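Local structure of thymidylate synthase thyX (Helicobacter pylori, 3N3Y) at residues N177-R182 with Y208-C213; R173-L178 with K196-A201; Y95-L100 with E160-H165. The protein probably catalyses the FAD-dependent reductive methylation of dUMP to dTMP, with methylenetetrahydrofolate as methyl donor and NADPH as reductant, working as a homotetramer. All coordinates share one frame; numbering follows the deposited sequence.

Interaction 1: N177-R182 with Y208-C213; sequences NLLTLR and YLFEDC. With FAD (flavin-adenine dinucleotide), chain F.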
loop_
_atom_site.group_PDB
_atom_site.type_symbol
_atom_site.label_atom_id
_atom_site.label_comp_id
_atom_site.label_asym_id
_atom_site.label_seq_id
_atom_site.Cartn_x
_atom_site.Cartn_y
_atom_site.Cartn_z
ATOM N N ASN A 177 -10.928 3.181 9.382
ATOM C CA ASN A 177 -11.592 2.670 8.187
ATOM C C ASN A 177 -12.250 1.306 8.487
ATOM O O ASN A 177 -13.447 1.137 8.307
ATOM C CB ASN A 177 -10.588 2.584 7.010
ATOM C CG ASN A 177 -11.239 2.119 5.679
ATOM O OD1 ASN A 177 -12.220 2.701 5.201
ATOM N ND2 ASN A 177 -10.680 1.063 5.086
ATOM N N LEU A 178 -11.456 0.356 8.975
ATOM C CA LEU A 178 -11.951 -0.952 9.384
ATOM C C LEU A 178 -13.204 -0.858 10.270
ATOM O O LEU A 178 -14.229 -1.475 9.962
ATOM C CB LEU A 178 -10.853 -1.742 10.107
ATOM C CG LEU A 178 -11.196 -3.180 10.526
ATOM C CD1 LEU A 178 -11.727 -3.961 9.340
ATOM C CD2 LEU A 178 -9.980 -3.899 11.118
ATOM N N LEU A 179 -13.117 -0.086 11.356
ATOM C CA LEU A 179 -14.217 0.033 12.309
ATOM C C LEU A 179 -15.472 0.578 11.659
ATOM O O LEU A 179 -16.570 0.094 11.926
ATOM C CB LEU A 179 -13.837 0.896 13.502
ATOM C CG LEU A 179 -12.721 0.346 14.386
ATOM C CD1 LEU A 179 -12.496 1.265 15.572
ATOM C CD2 LEU A 179 -13.044 -1.046 14.860
ATOM N N THR A 180 -15.311 1.561 10.786
ATOM C CA THR A 180 -16.450 2.125 10.072
ATOM C C THR A 180 -17.141 1.112 9.149
ATOM O O THR A 180 -18.357 0.939 9.209
ATOM C CB THR A 180 -16.025 3.354 9.258
ATOM O OG1 THR A 180 -15.448 4.312 10.144
ATOM C CG2 THR A 180 -17.219 3.985 8.540
ATOM N N LEU A 181 -16.364 0.450 8.293
ATOM C CA LEU A 181 -16.915 -0.508 7.325
ATOM C C LEU A 181 -17.553 -1.740 7.995
ATOM O O LEU A 181 -18.564 -2.251 7.525
ATOM C CB LEU A 181 -15.830 -0.958 6.328
ATOM C CG LEU A 181 -15.372 0.022 5.235
ATOM C CD1 LEU A 181 -14.026 -0.362 4.649
ATOM C CD2 LEU A 181 -16.407 0.142 4.122
ATOM N N ARG A 182 -16.964 -2.209 9.091
ATOM C CA ARG A 182 -17.340 -3.500 9.650
ATOM C C ARG A 182 -18.297 -3.426 10.846
ATOM O O ARG A 182 -18.822 -4.448 11.262
ATOM C CB ARG A 182 -16.096 -4.327 10.002
ATOM C CG ARG A 182 -15.163 -4.559 8.813
ATOM C CD ARG A 182 -15.876 -5.307 7.693
ATOM N NE ARG A 182 -14.966 -5.642 6.605
ATOM C CZ ARG A 182 -15.285 -6.389 5.545
ATOM N NH1 ARG A 182 -16.501 -6.903 5.426
ATOM N NH2 ARG A 182 -14.382 -6.625 4.600
ATOM N N TYR A 208 -11.057 7.454 22.440
ATOM C CA TYR A 208 -11.799 8.622 21.955
ATOM C C TYR A 208 -11.570 8.925 20.477
ATOM O O TYR A 208 -12.384 9.596 19.843
ATOM C CB TYR A 208 -11.471 9.858 22.784
ATOM C CG TYR A 208 -10.084 10.389 22.549
ATOM C CD1 TYR A 208 -8.972 9.691 23.006
ATOM C CD2 TYR A 208 -9.882 11.597 21.882
ATOM C CE1 TYR A 208 -7.702 10.170 22.802
ATOM C CE2 TYR A 208 -8.612 12.089 21.676
ATOM C CZ TYR A 208 -7.524 11.367 22.138
ATOM O OH TYR A 208 -6.248 11.829 21.946
ATOM N N LEU A 209 -10.465 8.433 19.928
ATOM C CA LEU A 209 -10.147 8.685 18.524
ATOM C C LEU A 209 -11.051 7.873 17.620
ATOM O O LEU A 209 -11.283 8.238 16.472
ATOM C CB LEU A 209 -8.685 8.333 18.217
ATOM C CG LEU A 209 -7.646 9.089 19.035
ATOM C CD1 LEU A 209 -6.270 8.531 18.746
ATOM C CD2 LEU A 209 -7.709 10.574 18.727
ATOM N N PHE A 210 -11.557 6.767 18.156
ATOM C CA PHE A 210 -12.287 5.791 17.364
ATOM C C PHE A 210 -13.755 5.741 17.725
ATOM O O PHE A 210 -14.555 5.196 16.971
ATOM C CB PHE A 210 -11.673 4.403 17.550
ATOM C CG PHE A 210 -10.218 4.348 17.217
ATOM C CD1 PHE A 210 -9.803 4.232 15.897
ATOM C CD2 PHE A 210 -9.260 4.432 18.217
ATOM C CE1 PHE A 210 -8.451 4.194 15.572
ATOM C CE2 PHE A 210 -7.900 4.390 17.907
ATOM C CZ PHE A 210 -7.496 4.273 16.575
ATOM N N GLU A 211 -14.104 6.313 18.874
ATOM C CA GLU A 211 -15.449 6.154 19.433
ATOM C C GLU A 211 -16.570 6.337 18.402
ATOM O O GLU A 211 -17.573 5.614 18.427
ATOM C CB GLU A 211 -15.652 7.099 20.625
ATOM C CG GLU A 211 -15.379 8.564 20.303
ATOM C CD GLU A 211 -15.315 9.445 21.550
ATOM O OE1 GLU A 211 -14.486 10.399 21.571
ATOM O OE2 GLU A 211 -16.087 9.180 22.507
ATOM N N ASP A 212 -16.384 7.286 17.490
ATOM C CA ASP A 212 -17.443 7.696 16.568
ATOM C C ASP A 212 -17.496 6.909 15.247
ATOM O O ASP A 212 -18.463 7.032 14.489
ATOM C CB ASP A 212 -17.346 9.204 16.301
ATOM C CG ASP A 212 -17.253 10.020 17.591
ATOM O OD1 ASP A 212 -18.049 9.764 18.525
ATOM O OD2 ASP A 212 -16.377 10.912 17.673
ATOM N N CYS A 213 -16.459 6.116 14.970
ATOM C CA CYS A 213 -16.475 5.188 13.829
ATOM C C CYS A 213 -17.642 4.205 13.939
ATOM O O CYS A 213 -18.306 3.899 12.945
ATOM C CB CYS A 213 -15.163 4.386 13.740
ATOM S SG CYS A 213 -13.651 5.346 13.453
HETATM P PA FAD F . -7.972 -1.406 2.630
HETATM O O1A FAD F . -7.281 -1.665 3.946
HETATM O O2A FAD F . -7.798 -2.474 1.582
HETATM O O5B FAD F . -7.524 0.031 2.097
HETATM C C5B FAD F . -7.463 1.142 2.973
HETATM C C4B FAD F . -7.565 2.358 2.081
HETATM O O4B FAD F . -6.435 2.377 1.224
HETATM C C3B FAD F . -8.772 2.245 1.166
HETATM O O3B FAD F . -9.934 2.800 1.747
HETATM C C2B FAD F . -8.330 2.957 -0.089
HETATM O O2B FAD F . -8.514 4.336 0.108
HETATM C C1B FAD F . -6.831 2.748 -0.081
HETATM N N9A FAD F . -6.343 1.696 -0.980
HETATM C C8A FAD F . -5.778 0.515 -0.587
HETATM N N7A FAD F . -5.417 -0.152 -1.705
HETATM C C5A FAD F . -5.737 0.587 -2.791
HETATM C C6A FAD F . -5.597 0.356 -4.153
HETATM N N6A FAD F . -4.883 -0.687 -4.607
HETATM N N1A FAD F . -6.039 1.323 -5.027
HETATM C C2A FAD F . -6.611 2.489 -4.561
HETATM N N3A FAD F . -6.748 2.705 -3.214
HETATM C C4A FAD F . -6.320 1.758 -2.349
HETATM N N1 FAD F . -15.404 -7.395 -1.853
HETATM C C2 FAD F . -15.713 -8.158 -2.971
HETATM O O2 FAD F . -14.839 -8.532 -3.750
HETATM N N3 FAD F . -17.013 -8.526 -3.224
HETATM C C4 FAD F . -18.013 -8.124 -2.362
HETATM O O4 FAD F . -19.173 -8.462 -2.598
HETATM C C4X FAD F . -17.704 -7.354 -1.237
HETATM N N5 FAD F . -18.701 -6.954 -0.385
HETATM C C5X FAD F . -18.413 -6.208 0.736
HETATM C C6 FAD F . -19.457 -5.837 1.585
HETATM C C7 FAD F . -19.190 -5.079 2.715
HETATM C C7M FAD F . -20.320 -4.674 3.625
HETATM C C8 FAD F . -17.878 -4.702 3.003
HETATM C C8M FAD F . -17.606 -3.882 4.232
HETATM C C9 FAD F . -16.834 -5.071 2.149
HETATM C C9A FAD F . -17.093 -5.837 1.007
HETATM N N10 FAD F . -16.077 -6.231 0.141
HETATM C C10 FAD F . -16.390 -6.991 -0.976
HETATM C "C1'" FAD F . -14.636 -5.864 0.398
HETATM C "C2'" FAD F . -14.279 -4.473 -0.129
HETATM O "O2'" FAD F . -14.340 -4.455 -1.534
HETATM C "C3'" FAD F . -12.879 -4.029 0.330
HETATM O "O3'" FAD F . -11.851 -4.788 -0.274
HETATM C "C4'" FAD F . -12.702 -4.137 1.845
HETATM O "O4'" FAD F . -13.844 -3.600 2.481
HETATM C "C5'" FAD F . -11.464 -3.366 2.294
HETATM O "O5'" FAD F . -11.736 -1.996 2.059
HETATM P P FAD F . -10.596 -0.883 1.775
HETATM O O1P FAD F . -11.181 0.494 1.975
HETATM O O2P FAD F . -10.008 -1.054 0.403
HETATM O O3P FAD F . -9.529 -1.148 2.946
#
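The Phe210 ring is met obliquely by Leu179 CD1 from across the contact, while CB of its own neighbour Leu209 lies over one face. Toward the cofactor, the Arg182 guanidinium has the flavin methyl C8M 3.4 Å above one face and displaced toward the rim. Between these two lies the end of helix 172-182 of the ThyX fold, with the C-terminal tail, 208-213, folded against one side and FAD on another. The tail packs without hydrogen bonds across the contact. Leu179 crosses Phe210 at about a right angle, its CD1 3.8 Å from Phe210 CB, and three residues on in the tail Cys213 CB rests 3.7 Å from Leu179 CB. Cys213 CB also touches Thr180 OG1, a hydroxyl bonded back to the Gln176 carbonyl of its own helix. On the cofactor side Arg182 also hydrogen-bonds O2 of dUMP through NH2 and His83 through NE, which probably steadies the tilt of its plane; it is predicted to help ionise N3 of dUMP. Five residues earlier, Asn177 holds its CG anti to the backbone N (chi1 -177°), and its ND2 donates to pyrophosphate oxygen O1P of FAD at 3.2 Å and 155°.

Interaction 2: R173-L178 with K196-A201; sequences RSLQNL and KALFDA. With FAD (flavin-adenine dinucleotide), chain K.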
loop_
_atom_site.group_PDB
_atom_site.type_symbol
_atom_site.label_atom_id
_atom_site.label_comp_id
_atom_site.label_asym_id
_atom_site.label_seq_id
_atom_site.Cartn_x
_atom_site.Cartn_y
_atom_site.Cartn_z
ATOM N N ARG A 173 -5.234 5.173 11.445
ATOM C CA ARG A 173 -6.013 5.614 10.302
ATOM C C ARG A 173 -6.699 4.442 9.593
ATOM O O ARG A 173 -7.853 4.534 9.172
ATOM C CB ARG A 173 -5.118 6.354 9.328
ATOM C CG ARG A 173 -5.839 6.918 8.116
ATOM C CD ARG A 173 -4.841 7.612 7.189
ATOM N NE ARG A 173 -5.519 8.425 6.191
ATOM C CZ ARG A 173 -4.962 8.860 5.065
ATOM N NH1 ARG A 173 -3.701 8.546 4.778
ATOM N NH2 ARG A 173 -5.671 9.603 4.218
ATOM N N SER A 174 -5.980 3.341 9.436
ATOM C CA SER A 174 -6.567 2.165 8.807
ATOM C C SER A 174 -7.587 1.539 9.748
ATOM O O SER A 174 -8.650 1.103 9.317
ATOM C CB SER A 174 -5.497 1.143 8.435
ATOM O OG SER A 174 -6.061 0.135 7.618
ATOM N N LEU A 175 -7.263 1.511 11.035
ATOM C CA LEU A 175 -8.202 0.991 12.030
ATOM C C LEU A 175 -9.516 1.757 12.005
ATOM O O LEU A 175 -10.576 1.151 12.134
ATOM C CB LEU A 175 -7.608 0.989 13.440
ATOM C CG LEU A 175 -8.482 0.373 14.536
ATOM C CD1 LEU A 175 -8.945 -1.051 14.181
ATOM C CD2 LEU A 175 -7.717 0.359 15.843
ATOM N N GLN A 176 -9.462 3.074 11.806
ATOM C CA GLN A 176 -10.709 3.841 11.710
ATOM C C GLN A 176 -11.558 3.353 10.549
ATOM O O GLN A 176 -12.758 3.187 10.701
ATOM C CB GLN A 176 -10.466 5.343 11.542
ATOM C CG GLN A 176 -9.960 6.045 12.780
ATOM C CD GLN A 176 -9.878 7.557 12.580
ATOM O OE1 GLN A 176 -10.000 8.331 13.532
ATOM N NE2 GLN A 176 -9.683 7.979 11.339
ATOM N N ASN A 177 -10.928 3.181 9.382
ATOM C CA ASN A 177 -11.592 2.670 8.187
ATOM C C ASN A 177 -12.250 1.306 8.487
ATOM O O ASN A 177 -13.447 1.137 8.307
ATOM C CB ASN A 177 -10.588 2.584 7.010
ATOM C CG ASN A 177 -11.239 2.119 5.679
ATOM O OD1 ASN A 177 -12.220 2.701 5.201
ATOM N ND2 ASN A 177 -10.680 1.063 5.086
ATOM N N LEU A 178 -11.456 0.356 8.975
ATOM C CA LEU A 178 -11.951 -0.952 9.384
ATOM C C LEU A 178 -13.204 -0.858 10.270
ATOM O O LEU A 178 -14.229 -1.475 9.962
ATOM C CB LEU A 178 -10.853 -1.742 10.107
ATOM C CG LEU A 178 -11.196 -3.180 10.526
ATOM C CD1 LEU A 178 -11.727 -3.961 9.340
ATOM C CD2 LEU A 178 -9.980 -3.899 11.118
ATOM N N LYS A 196 -16.419 -4.477 17.343
ATOM C CA LYS A 196 -16.669 -4.114 18.728
ATOM C C LYS A 196 -15.571 -4.662 19.626
ATOM O O LYS A 196 -15.058 -3.961 20.493
ATOM C CB LYS A 196 -18.028 -4.638 19.189
ATOM C CG LYS A 196 -18.258 -4.460 20.679
ATOM C CD LYS A 196 -19.417 -5.314 21.170
ATOM C CE LYS A 196 -19.735 -5.036 22.639
ATOM N NZ LYS A 196 -20.127 -3.610 22.857
ATOM N N ALA A 197 -15.210 -5.922 19.426
ATOM C CA ALA A 197 -14.162 -6.521 20.240
ATOM C C ALA A 197 -12.797 -5.802 20.102
ATOM O O ALA A 197 -12.011 -5.759 21.054
ATOM C CB ALA A 197 -14.038 -8.007 19.929
ATOM N N LEU A 198 -12.520 -5.241 18.924
ATOM C CA LEU A 198 -11.247 -4.549 18.687
ATOM C C LEU A 198 -11.265 -3.192 19.392
ATOM O O LEU A 198 -10.290 -2.794 20.006
ATOM C CB LEU A 198 -10.966 -4.352 17.184
ATOM C CG LEU A 198 -10.505 -5.502 16.259
ATOM C CD1 LEU A 198 -10.674 -5.118 14.778
ATOM C CD2 LEU A 198 -9.052 -5.939 16.535
ATOM N N PHE A 199 -12.382 -2.487 19.273
ATOM C CA PHE A 199 -12.572 -1.244 19.988
ATOM C C PHE A 199 -12.357 -1.464 21.474
ATOM O O PHE A 199 -11.602 -0.734 22.120
ATOM C CB PHE A 199 -13.979 -0.721 19.784
ATOM C CG PHE A 199 -14.256 0.530 20.545
ATOM C CD1 PHE A 199 -13.790 1.757 20.079
ATOM C CD2 PHE A 199 -14.973 0.494 21.730
ATOM C CE1 PHE A 199 -14.038 2.936 20.779
ATOM C CE2 PHE A 199 -15.236 1.667 22.440
ATOM C CZ PHE A 199 -14.765 2.890 21.966
ATOM N N ASP A 200 -13.009 -2.483 22.017
ATOM C CA ASP A 200 -12.927 -2.714 23.450
ATOM C C ASP A 200 -11.526 -3.113 23.910
ATOM O O ASP A 200 -11.195 -2.930 25.087
ATOM C CB ASP A 200 -13.964 -3.746 23.910
ATOM C CG ASP A 200 -15.395 -3.282 23.672
ATOM O OD1 ASP A 200 -15.596 -2.081 23.363
ATOM O OD2 ASP A 200 -16.320 -4.122 23.796
ATOM N N ALA A 201 -10.708 -3.657 23.001
ATOM C CA ALA A 201 -9.336 -4.050 23.364
ATOM C C ALA A 201 -8.388 -2.850 23.425
ATOM O O ALA A 201 -7.304 -2.932 23.993
ATOM C CB ALA A 201 -8.786 -5.109 22.410
HETATM P PA FAD K . -2.332 8.223 -0.679
HETATM O O1A FAD K . -2.299 8.095 -2.187
HETATM O O2A FAD K . -0.968 8.156 -0.030
HETATM O O5B FAD K . -3.251 7.066 -0.074
HETATM C C5B FAD K . -4.511 6.799 -0.649
HETATM C C4B FAD K . -5.388 6.238 0.455
HETATM O O4B FAD K . -4.816 5.026 0.912
HETATM C C3B FAD K . -5.414 7.177 1.662
HETATM O O3B FAD K . -6.489 8.086 1.595
HETATM C C2B FAD K . -5.516 6.229 2.836
HETATM O O2B FAD K . -6.856 5.846 3.008
HETATM C C1B FAD K . -4.829 4.984 2.324
HETATM N N9A FAD K . -3.455 4.784 2.814
HETATM C C8A FAD K . -2.297 4.811 2.075
HETATM N N7A FAD K . -1.266 4.539 2.905
HETATM C C5A FAD K . -1.755 4.347 4.157
HETATM C C6A FAD K . -1.155 4.057 5.379
HETATM N N6A FAD K . 0.131 3.719 5.435
HETATM N N1A FAD K . -1.943 3.917 6.500
HETATM C C2A FAD K . -3.308 4.074 6.420
HETATM N N3A FAD K . -3.894 4.373 5.215
HETATM C C4A FAD K . -3.129 4.495 4.110
HETATM N N1 FAD K . 1.813 16.497 4.627
HETATM C C2 FAD K . 2.711 16.884 5.604
HETATM O O2 FAD K . 3.551 16.105 6.018
HETATM N N3 FAD K . 2.671 18.156 6.130
HETATM C C4 FAD K . 1.739 19.064 5.686
HETATM O O4 FAD K . 1.727 20.184 6.178
HETATM C C4X FAD K . 0.826 18.701 4.696
HETATM N N5 FAD K . -0.116 19.613 4.248
HETATM C C5X FAD K . -0.999 19.225 3.257
HETATM C C6 FAD K . -1.942 20.133 2.795
HETATM C C7 FAD K . -2.842 19.769 1.805
HETATM C C7M FAD K . -3.853 20.768 1.315
HETATM C C8 FAD K . -2.803 18.476 1.274
HETATM C C8M FAD K . -3.781 18.080 0.206
HETATM C C9 FAD K . -1.866 17.552 1.733
HETATM C C9A FAD K . -0.961 17.922 2.728
HETATM N N10 FAD K . -0.021 17.014 3.188
HETATM C C10 FAD K . 0.870 17.405 4.168
HETATM C "C1'" FAD K . 0.079 15.622 2.612
HETATM C "C2'" FAD K . -0.942 14.630 3.154
HETATM O "O2'" FAD K . -0.775 14.480 4.551
HETATM C "C3'" FAD K . -0.798 13.268 2.462
HETATM O "O3'" FAD K . 0.452 12.671 2.732
HETATM C "C4'" FAD K . -1.008 13.335 0.951
HETATM O "O4'" FAD K . -2.095 14.180 0.686
HETATM C "C5'" FAD K . -1.432 11.981 0.425
HETATM O "O5'" FAD K . -2.759 11.759 0.892
HETATM P P FAD K . -3.340 10.265 1.080
HETATM O O1P FAD K . -4.824 10.312 1.372
HETATM O O2P FAD K . -2.572 9.580 2.176
HETATM O O3P FAD K . -3.143 9.591 -0.372
#
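Two helical segments, 173-178 of helix 172-182 and 196-201 of helix 189-201, stand with their closest CA atoms, those of Leu175 and Leu198, 9.2 Å apart, so side chains alone bridge them. Leu198 does this with a single methyl. Its CD1 lies 3.9 Å from CD2 of Leu178, the two side chains crossing at about a right angle, and 4.5 Å from CD1 of Leu175, one turn back on the same helix. The contact is small and buried. Ile170 of strand 163-171 packs on both Leu175 and Leu178, and Val11 and Phe67 from two other strands pack on Leu198, which makes this helix-on-sheet packing in the hydrophobic core of the subunit.

Arg173 leaves the same helix in another direction. Stretched out from CG to NE, it brings the guanidinium edge-on to a phosphorus of FAD: NH1 donates to O2P at 3.0 Å, almost straight (176°), and NH2 donates to O1P at 3.1 Å. Ribose C2B sits over the centre of one face. NH1 also forms a salt bridge with Glu61, which probably helps set the rotation of the group. Asn177, one turn along, serves a different FAD molecule. The chemistry is thus divided: the leucines offer only dispersion contact to helix 189-201, while a paired, charged grip on the pyrophosphate belongs to the cofactor side of the helix.

Interaction 3: Y95-L100 with E160-H165; sequences YTLREL and ESYKTH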
loop_
_atom_site.group_PDB
_atom_site.type_symbol
_atom_site.label_atom_id
_atom_site.label_comp_id
_atom_site.label_asym_id
_atom_site.label_seq_id
_atom_site.Cartn_x
_atom_site.Cartn_y
_atom_site.Cartn_z
ATOM N N TYR A 95 -0.545 -26.472 8.185
ATOM C CA TYR A 95 0.447 -27.010 9.109
ATOM C C TYR A 95 -0.044 -27.306 10.522
ATOM O O TYR A 95 0.736 -27.733 11.360
ATOM C CB TYR A 95 1.708 -26.128 9.117
ATOM C CG TYR A 95 2.491 -26.311 7.830
ATOM C CD1 TYR A 95 3.203 -27.494 7.593
ATOM C CD2 TYR A 95 2.477 -25.337 6.830
ATOM C CE1 TYR A 95 3.903 -27.693 6.410
ATOM C CE2 TYR A 95 3.178 -25.521 5.640
ATOM C CZ TYR A 95 3.887 -26.704 5.435
ATOM O OH TYR A 95 4.582 -26.900 4.262
ATOM N N THR A 96 -1.330 -27.106 10.784
ATOM C CA THR A 96 -1.843 -27.307 12.133
ATOM C C THR A 96 -3.060 -28.238 12.213
ATOM O O THR A 96 -3.570 -28.495 13.308
ATOM C CB THR A 96 -2.263 -25.978 12.767
ATOM O OG1 THR A 96 -3.309 -25.411 11.976
ATOM C CG2 THR A 96 -1.084 -24.999 12.855
ATOM N N LEU A 97 -3.543 -28.715 11.067
ATOM C CA LEU A 97 -4.780 -29.509 11.033
ATOM C C LEU A 97 -4.682 -30.811 11.823
ATOM O O LEU A 97 -5.687 -31.332 12.295
ATOM C CB LEU A 97 -5.229 -29.793 9.591
ATOM C CG LEU A 97 -6.285 -28.815 9.057
ATOM C CD1 LEU A 97 -6.834 -29.247 7.686
ATOM C CD2 LEU A 97 -7.427 -28.643 10.063
ATOM N N ARG A 98 -3.468 -31.332 11.964
ATOM C CA ARG A 98 -3.225 -32.554 12.726
ATOM C C ARG A 98 -3.685 -32.459 14.198
ATOM O O ARG A 98 -3.792 -33.473 14.902
ATOM C CB ARG A 98 -1.748 -32.921 12.640
ATOM C CG ARG A 98 -1.426 -34.033 11.653
ATOM C CD ARG A 98 -1.004 -35.249 12.458
ATOM N NE ARG A 98 -0.375 -34.826 13.716
ATOM C CZ ARG A 98 -0.338 -35.550 14.836
ATOM N NH1 ARG A 98 -0.895 -36.757 14.871
ATOM N NH2 ARG A 98 0.257 -35.064 15.923
ATOM N N GLU A 99 -3.965 -31.241 14.653
ATOM C CA GLU A 99 -4.586 -31.040 15.959
ATOM C C GLU A 99 -5.863 -31.882 16.143
ATOM O O GLU A 99 -6.263 -32.174 17.276
ATOM C CB GLU A 99 -4.905 -29.554 16.171
ATOM C CG GLU A 99 -6.045 -29.016 15.292
ATOM C CD GLU A 99 -6.125 -27.491 15.303
ATOM O OE1 GLU A 99 -5.394 -26.866 16.108
ATOM O OE2 GLU A 99 -6.919 -26.915 14.515
ATOM N N LEU A 100 -6.503 -32.251 15.032
ATOM C CA LEU A 100 -7.756 -33.029 15.055
ATOM C C LEU A 100 -7.520 -34.538 15.165
ATOM O O LEU A 100 -8.411 -35.294 15.550
ATOM C CB LEU A 100 -8.596 -32.762 13.797
ATOM C CG LEU A 100 -9.345 -31.440 13.643
ATOM C CD1 LEU A 100 -10.196 -31.454 12.373
ATOM C CD2 LEU A 100 -10.215 -31.163 14.862
ATOM N N GLU A 160 -16.257 -23.289 6.693
ATOM C CA GLU A 160 -15.822 -21.914 6.949
ATOM C C GLU A 160 -15.966 -21.487 8.409
ATOM O O GLU A 160 -15.340 -20.528 8.828
ATOM C CB GLU A 160 -16.576 -20.935 6.052
ATOM C CG GLU A 160 -16.445 -21.248 4.587
ATOM C CD GLU A 160 -15.671 -20.186 3.847
ATOM O OE1 GLU A 160 -15.973 -18.986 4.061
ATOM O OE2 GLU A 160 -14.776 -20.551 3.048
ATOM N N SER A 161 -16.774 -22.194 9.186
ATOM C CA SER A 161 -16.911 -21.851 10.588
ATOM C C SER A 161 -15.722 -22.321 11.419
ATOM O O SER A 161 -15.667 -22.086 12.618
ATOM C CB SER A 161 -18.216 -22.398 11.163
ATOM O OG SER A 161 -18.300 -23.791 10.958
ATOM N N TYR A 162 -14.769 -22.985 10.785
ATOM C CA TYR A 162 -13.596 -23.460 11.498
ATOM C C TYR A 162 -12.811 -22.293 12.112
ATOM O O TYR A 162 -12.573 -21.280 11.461
ATOM C CB TYR A 162 -12.691 -24.238 10.564
ATOM C CG TYR A 162 -11.737 -25.129 11.310
ATOM C CD1 TYR A 162 -10.473 -24.687 11.674
ATOM C CD2 TYR A 162 -12.112 -26.420 11.670
ATOM C CE1 TYR A 162 -9.603 -25.516 12.375
ATOM C CE2 TYR A 162 -11.253 -27.248 12.366
ATOM C CZ TYR A 162 -10.007 -26.796 12.715
ATOM O OH TYR A 162 -9.167 -27.643 13.397
ATOM N N LYS A 163 -12.402 -22.452 13.363
ATOM C CA LYS A 163 -11.705 -21.384 14.067
ATOM C C LYS A 163 -10.259 -21.155 13.636
ATOM O O LYS A 163 -9.507 -22.083 13.376
ATOM C CB LYS A 163 -11.774 -21.577 15.582
ATOM C CG LYS A 163 -13.068 -21.094 16.196
ATOM C CD LYS A 163 -13.077 -21.405 17.666
ATOM C CE LYS A 163 -14.404 -21.054 18.292
ATOM N NZ LYS A 163 -14.325 -21.313 19.755
ATOM N N THR A 164 -9.892 -19.890 13.568
ATOM C CA THR A 164 -8.516 -19.515 13.318
ATOM C C THR A 164 -8.007 -18.606 14.451
ATOM O O THR A 164 -8.777 -18.186 15.321
ATOM C CB THR A 164 -8.377 -18.819 11.932
ATOM O OG1 THR A 164 -6.988 -18.678 11.599
ATOM C CG2 THR A 164 -9.048 -17.462 11.941
ATOM N N HIS A 165 -6.714 -18.297 14.409
ATOM C CA HIS A 165 -6.026 -17.514 15.430
ATOM C C HIS A 165 -4.998 -16.661 14.686
ATOM O O HIS A 165 -4.346 -17.137 13.750
ATOM C CB HIS A 165 -5.354 -18.479 16.410
ATOM C CG HIS A 165 -4.523 -17.832 17.472
ATOM N ND1 HIS A 165 -3.464 -18.483 18.074
ATOM C CD2 HIS A 165 -4.598 -16.615 18.061
ATOM C CE1 HIS A 165 -2.917 -17.694 18.980
ATOM N NE2 HIS A 165 -3.584 -16.554 18.990
#
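Tyr162 points into the 3-10 turn 97-100 and ends on the carboxylate of Glu99. From CB, with CG anti to the backbone N, the ring is carried away from the start of strand 163-171. Along the ring, CE2 comes 4.3 Å from Leu100 CD1 and CZ lies 4.1 Å from Leu97 CD2, both methyls approaching obliquely. CE1, on the other edge, passes 3.7 Å from Glu99 OE2. At the tip, OH donates a short hydrogen bond to Glu99 OE2, 2.6 Å long, and is brushed by Leu100 CG at 3.8 Å. The phenol oxygen thus sits beside two leucine side chains and has a carboxylate as acceptor.

The carboxylate oxygen lies at the ring edge, near its plane, and is met on its anti side, 20° out of the carboxylate plane; the carboxylate and ring planes are 32° apart. Glu99 reaches there from the opposite direction: CG is held between the backbone N and the carbonyl carbon (chi1 70°), and the chain is extended beyond it. Its other oxygen, OE1, forms a salt bridge with Lys91, a positive charge that would probably help keep the carboxylate ionised.

Leu137 of helix 127-145 packs against both Leu100 and Tyr162, closing the contact from a third element. Lys91, Ser92, Ser93 and Arg94 just before the turn all line a dUMP pocket, as does Arg74, whose backbone is bonded to that of Tyr162. This buried tyrosine-glutamate pair is consistent with a second-shell link behind the dUMP-binding segment of ThyX, joining it to the start of strand 163-171, an inner strand of the antiparallel sheet.

Interactions 1 and 2 both use helix 172-182 and share Asn177 and Leu178; their centres are about 6 Å apart. Interaction 2 is the more deeply buried, purely aliphatic between helix and helix near the middle of the chain, whereas interaction 1 is only partly buried, pressing the C-terminal tail on the helix. Both present polar groups to FAD on another side. The centre of interaction 3 lies about 25 Å from that of interaction 2 and about 30 Å from that of interaction 1, beyond the chain's centre from the latter. Also buried, it alone has a hydrogen bond between its segments, behind a dUMP pocket. Strand 163-171, running directly into helix 172-182, connects the two regions.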